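Local structure of NAD(+) phosphorylase MbcT (Mycobacterium tuberculosis, 6FKG) at residues B[20-25]-B[96-101]; B[139-144]-B[160-165]. The protein degrades NAD(+) by phosphorolysis, as the toxin of a type II toxin-antitoxin system whose cognate antitoxin MbcA blocks access to the active site. All blocks are in the same frame, centred on the assembly; numbering follows the deposited sequence.

Interaction 1 (B[20-25]-B[96-101])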
loop_
_atom_site.group_PDB
_atom_site.type_symbol
_atom_site.label_atom_id
_atom_site.label_comp_id
_atom_site.label_asym_id
_atom_site.label_seq_id
_atom_site.Cartn_x
_atom_site.Cartn_y
_atom_site.Cartn_z
ATOM N N GLU B 20 36.355 28.390 22.582
ATOM C CA GLU B 20 36.771 27.387 23.555
ATOM C C GLU B 20 36.186 27.737 24.908
ATOM O O GLU B 20 36.428 28.816 25.447
ATOM C CB GLU B 20 38.294 27.281 23.638
ATOM C CG GLU B 20 38.897 26.415 22.555
ATOM C CD GLU B 20 40.329 26.018 22.849
ATOM O OE1 GLU B 20 40.984 26.693 23.673
ATOM O OE2 GLU B 20 40.796 25.027 22.249
ATOM N N TRP B 21 35.407 26.816 25.452
ATOM C CA TRP B 21 34.673 27.085 26.670
ATOM C C TRP B 21 35.074 26.129 27.786
ATOM O O TRP B 21 35.109 24.913 27.600
ATOM C CB TRP B 21 33.184 26.981 26.379
ATOM C CG TRP B 21 32.289 27.560 27.412
ATOM C CD1 TRP B 21 32.069 28.882 27.665
ATOM C CD2 TRP B 21 31.440 26.832 28.300
ATOM N NE1 TRP B 21 31.139 29.021 28.672
ATOM C CE2 TRP B 21 30.737 27.777 29.075
ATOM C CE3 TRP B 21 31.208 25.472 28.519
ATOM C CZ2 TRP B 21 29.833 27.402 30.058
ATOM C CZ3 TRP B 21 30.309 25.104 29.490
ATOM C CH2 TRP B 21 29.624 26.060 30.240
ATOM N N SER B 22 35.378 26.680 28.949
ATOM C CA SER B 22 35.666 25.852 30.109
ATOM C C SER B 22 34.771 26.241 31.269
ATOM O O SER B 22 34.616 27.424 31.583
ATOM C CB SER B 22 37.134 25.974 30.512
ATOM O OG SER B 22 37.969 25.778 29.385
ATOM N N GLU B 23 34.186 25.243 31.912
ATOM C CA GLU B 23 33.334 25.496 33.058
ATOM C C GLU B 23 33.101 24.209 33.832
ATOM O O GLU B 23 33.217 23.116 33.274
ATOM C CB GLU B 23 31.997 26.094 32.605
ATOM C CG GLU B 23 30.995 26.397 33.706
ATOM C CD GLU B 23 31.458 27.489 34.653
ATOM O OE1 GLU B 23 32.335 27.226 35.509
ATOM O OE2 GLU B 23 30.933 28.618 34.538
ATOM N N THR B 24 32.799 24.349 35.118
ATOM C CA THR B 24 32.281 23.252 35.909
ATOM C C THR B 24 30.780 23.149 35.649
ATOM O O THR B 24 30.035 24.105 35.892
ATOM C CB THR B 24 32.545 23.460 37.403
ATOM O OG1 THR B 24 33.962 23.501 37.635
ATOM C CG2 THR B 24 31.940 22.326 38.196
ATOM N N CYS B 25 30.341 22.000 35.136
ATOM C CA CYS B 25 28.956 21.837 34.712
ATOM C C CYS B 25 28.266 20.710 35.462
ATOM O O CYS B 25 28.896 19.954 36.197
ATOM C CB CYS B 25 28.869 21.566 33.209
ATOM S SG CYS B 25 29.420 22.953 32.181
ATOM N N VAL B 96 34.343 20.759 32.344
ATOM C CA VAL B 96 34.500 20.853 30.891
ATOM C C VAL B 96 35.681 21.774 30.580
ATOM O O VAL B 96 35.749 22.890 31.099
ATOM C CB VAL B 96 33.217 21.389 30.219
ATOM C CG1 VAL B 96 33.412 21.543 28.715
ATOM C CG2 VAL B 96 32.036 20.481 30.537
ATOM N N THR B 97 36.603 21.312 29.738
ATOM C CA THR B 97 37.820 22.067 29.448
ATOM C C THR B 97 38.030 22.293 27.959
ATOM O O THR B 97 38.094 21.344 27.178
ATOM C CB THR B 97 39.068 21.355 30.017
ATOM O OG1 THR B 97 38.883 21.136 31.420
ATOM C CG2 THR B 97 40.333 22.199 29.791
ATOM N N ASP B 98 38.131 23.568 27.591
ATOM C CA ASP B 98 38.411 24.007 26.225
ATOM C C ASP B 98 37.537 23.350 25.151
ATOM O O ASP B 98 38.026 23.012 24.077
ATOM C CB ASP B 98 39.888 23.771 25.907
ATOM C CG ASP B 98 40.807 24.575 26.806
ATOM O OD1 ASP B 98 40.451 25.725 27.145
ATOM O OD2 ASP B 98 41.880 24.060 27.176
ATOM N N LEU B 99 36.248 23.191 25.436
ATOM C CA LEU B 99 35.326 22.599 24.470
ATOM C C LEU B 99 35.037 23.605 23.363
ATOM O O LEU B 99 34.666 24.750 23.634
ATOM C CB LEU B 99 34.023 22.160 25.150
ATOM C CG LEU B 99 33.215 21.049 24.476
ATOM C CD1 LEU B 99 33.974 19.739 24.544
ATOM C CD2 LEU B 99 31.825 20.902 25.095
ATOM N N ALA B 100 35.232 23.181 22.117
ATOM C CA ALA B 100 35.005 24.043 20.959
ATOM C C ALA B 100 33.526 24.055 20.633
ATOM O O ALA B 100 33.010 23.117 20.029
ATOM C CB ALA B 100 35.827 23.567 19.746
ATOM N N VAL B 101 32.835 25.115 21.040
ATOM C CA VAL B 101 31.385 25.120 20.966
ATOM C C VAL B 101 30.836 26.279 20.145
ATOM O O VAL B 101 31.412 27.368 20.115
ATOM C CB VAL B 101 30.761 25.178 22.379
ATOM C CG1 VAL B 101 31.189 23.971 23.193
ATOM C CG2 VAL B 101 31.170 26.472 23.085
#
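W21 and L99 trade two backbone hydrogen bonds, W21 N to L99 O at 2.9 Å and L99 N to W21 O at 3.0 Å, and E23 pairs with V96 in the same antiparallel way. Between these pairs the register slips by one residue: D98, with positive phi, is an extra residue opposite W21, so D98 and L99 form a G1 beta bulge with it. The chain turns a corner here. D98 N lies 3.3 Å from W21 O, at too poor an angle to bond; it donates to S22 OG instead, 2.9 Å away and nearly straight at 169°. S22 OG sits anti to its own carbonyl carbon (chi1 -50°), which aims the hydroxyl oxygen at the bulge.

On the face shared by E20 and A100, the E20 chain runs out over D98. The two carboxylates stack with planes 15° apart and OE1 of E20 3.6 Å from OD1 of D98, a pairing of like charges that probably disfavours full ionisation of both.

Apolar contacts are fewer: W21 CB meets V101 CG2 at 3.9 Å, and C25 SG touches V96 CG2.

Strand 19-30 is thus held against the broken strand 89-103 of the mixed sheet. W21, L99 and V101 all lean on L153 of strand 150-156, while W21 and V101 also reach L144 of strand 142-147.

Interaction 2 (B[139-144]-B[160-165]); sequences HMQGVL and QRTRPG
Q141 and R161 bring the two backbones closest, CA to CA 6.2 Å, where the turn leading into strand 142-147 passes the last residues of a short helix; T162 is the first residue to leave helical geometry. The bond between the segments runs from side chain to backbone: Q141 NE2 donates to R161 O at 2.6 Å, with an N-H...O angle of 165°. The carbonyl oxygen lies in the plane of the Q141 amide, although the donor is tilted 26° from the carbonyl's own plane. Q141 reaches it with an extended chain beyond CG, and NE2 also binds Q166 OE1, so two acceptors fix the rotation of the amide.

H139, with positive phi, is the C-prime residue of a Schellman motif that ends helix 126-137. Its imidazole carries the guanidinium of R161 flat on one face, centres 4.1 Å apart and planes at 15°; R161 NH2 stands over the ring centre, 3.6 Å from H139 NE2. The R161 chain bends at chi2 on its way there, and R161 NH1 packs 3.3 Å from H139 CA. That nitrogen is hydrogen-bonded to W136 O, tying the arginine to the helix C-terminus. H139 also packs against D63 of the antitoxin MbcA.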
loop_
_atom_site.group_PDB
_atom_site.type_symbol
_atom_site.label_atom_id
_atom_site.label_comp_id
_atom_site.label_asym_id
_atom_site.label_seq_id
_atom_site.Cartn_x
_atom_site.Cartn_y
_atom_site.Cartn_z
ATOM N N HIS B 139 31.643 19.208 12.773
ATOM C CA HIS B 139 32.628 18.690 13.714
ATOM C C HIS B 139 32.882 19.622 14.888
ATOM O O HIS B 139 33.952 19.600 15.480
ATOM C CB HIS B 139 33.950 18.370 12.995
ATOM C CG HIS B 139 33.886 17.127 12.170
ATOM N ND1 HIS B 139 33.166 17.048 10.997
ATOM C CD2 HIS B 139 34.432 15.902 12.362
ATOM C CE1 HIS B 139 33.278 15.831 10.497
ATOM N NE2 HIS B 139 34.042 15.116 11.304
ATOM N N MET B 140 31.899 20.445 15.230
ATOM C CA MET B 140 31.997 21.238 16.444
ATOM C C MET B 140 31.764 20.308 17.626
ATOM O O MET B 140 31.074 19.309 17.491
ATOM C CB MET B 140 30.984 22.380 16.437
ATOM C CG MET B 140 31.221 23.365 15.331
ATOM S SD MET B 140 29.982 24.658 15.267
ATOM C CE MET B 140 30.730 25.768 14.052
ATOM N N GLN B 141 32.341 20.632 18.778
ATOM C CA GLN B 141 32.287 19.722 19.908
ATOM C C GLN B 141 30.984 19.876 20.690
ATOM O O GLN B 141 30.608 19.005 21.471
ATOM C CB GLN B 141 33.489 19.944 20.820
ATOM C CG GLN B 141 34.803 19.505 20.189
ATOM C CD GLN B 141 35.943 19.543 21.170
ATOM O OE1 GLN B 141 36.170 20.555 21.832
ATOM N NE2 GLN B 141 36.671 18.440 21.274
ATOM N N GLY B 142 30.269 20.971 20.455
ATOM C CA GLY B 142 28.984 21.121 21.099
ATOM C C GLY B 142 28.361 22.473 20.859
ATOM O O GLY B 142 28.837 23.259 20.039
ATOM N N VAL B 143 27.283 22.744 21.584
ATOM C CA VAL B 143 26.578 24.004 21.424
ATOM C C VAL B 143 26.293 24.586 22.807
ATOM O O VAL B 143 25.806 23.882 23.699
ATOM C CB VAL B 143 25.252 23.832 20.653
ATOM C CG1 VAL B 143 24.602 25.203 20.399
ATOM C CG2 VAL B 143 25.482 23.076 19.310
ATOM N N LEU B 144 26.611 25.865 22.978
ATOM C CA LEU B 144 26.339 26.560 24.220
ATOM C C LEU B 144 25.081 27.376 24.013
ATOM O O LEU B 144 24.994 28.190 23.078
ATOM C CB LEU B 144 27.517 27.446 24.616
ATOM C CG LEU B 144 27.623 27.908 26.063
ATOM C CD1 LEU B 144 27.952 26.711 26.952
ATOM C CD2 LEU B 144 28.700 28.976 26.141
ATOM N N GLN B 160 33.992 10.413 20.259
ATOM C CA GLN B 160 34.785 10.528 19.032
ATOM C C GLN B 160 35.453 11.882 18.874
ATOM O O GLN B 160 36.471 12.003 18.194
ATOM C CB GLN B 160 33.916 10.280 17.791
ATOM C CG GLN B 160 33.645 8.828 17.489
ATOM C CD GLN B 160 32.659 8.237 18.457
ATOM O OE1 GLN B 160 31.637 8.850 18.770
ATOM N NE2 GLN B 160 32.962 7.044 18.951
ATOM N N ARG B 161 34.873 12.904 19.493
ATOM C CA ARG B 161 35.239 14.271 19.153
ATOM C C ARG B 161 36.029 15.024 20.207
ATOM O O ARG B 161 36.441 16.155 19.966
ATOM C CB ARG B 161 33.984 15.054 18.828
ATOM C CG ARG B 161 33.155 14.355 17.815
ATOM C CD ARG B 161 32.657 15.322 16.810
ATOM N NE ARG B 161 32.354 14.668 15.547
ATOM C CZ ARG B 161 31.475 15.157 14.688
ATOM N NH1 ARG B 161 30.850 16.275 15.005
ATOM N NH2 ARG B 161 31.221 14.536 13.541
ATOM N N THR B 162 36.243 14.410 21.364
ATOM C CA THR B 162 36.956 15.095 22.427
ATOM C C THR B 162 38.299 14.446 22.743
ATOM O O THR B 162 38.462 13.226 22.707
ATOM C CB THR B 162 36.113 15.177 23.721
ATOM O OG1 THR B 162 35.963 13.869 24.284
ATOM C CG2 THR B 162 34.734 15.800 23.443
ATOM N N ARG B 163 39.271 15.300 23.022
ATOM C CA ARG B 163 40.566 14.869 23.494
ATOM C C ARG B 163 40.443 14.460 24.955
ATOM O O ARG B 163 39.532 14.923 25.649
ATOM C CB ARG B 163 41.585 15.991 23.296
ATOM C CG ARG B 163 41.516 16.590 21.901
ATOM C CD ARG B 163 42.456 17.775 21.729
ATOM N NE ARG B 163 42.032 18.932 22.516
ATOM C CZ ARG B 163 41.066 19.774 22.155
ATOM N NH1 ARG B 163 40.412 19.588 21.016
ATOM N NH2 ARG B 163 40.752 20.801 22.936
ATOM N N PRO B 164 41.332 13.562 25.416
ATOM C CA PRO B 164 41.339 13.083 26.804
ATOM C C PRO B 164 41.178 14.198 27.833
ATOM O O PRO B 164 41.919 15.185 27.807
ATOM C CB PRO B 164 42.723 12.422 26.947
ATOM C CG PRO B 164 43.400 12.558 25.601
ATOM C CD PRO B 164 42.334 12.851 24.604
ATOM N N GLY B 165 40.195 14.043 28.713
ATOM C CA GLY B 165 40.026 14.943 29.836
ATOM C C GLY B 165 39.323 16.260 29.561
ATOM O O GLY B 165 39.328 17.138 30.422
#

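How the interactions relate
Interactions 1 and 2 lie about 9 Å apart, centre to centre, and meet through strand 89-103, which pairs with 19-30 in the first and is a neighbour of 142-147, the strand that leads out of the second. Q141 makes the direct join: its OE1 probably accepts a hydrogen bond from A100 N at 2.8 Å, so one amide spans from the 160-165 turn to the strand just past the bulge. A second touch is W21 NE1 against L144 CD2, 3.5 Å apart. No antitoxin chain touches interaction 1, whereas both segments of interaction 2 reach MbcA, 139-144 through H139 and 160-165 through Q160, which bonds E67 of that chain.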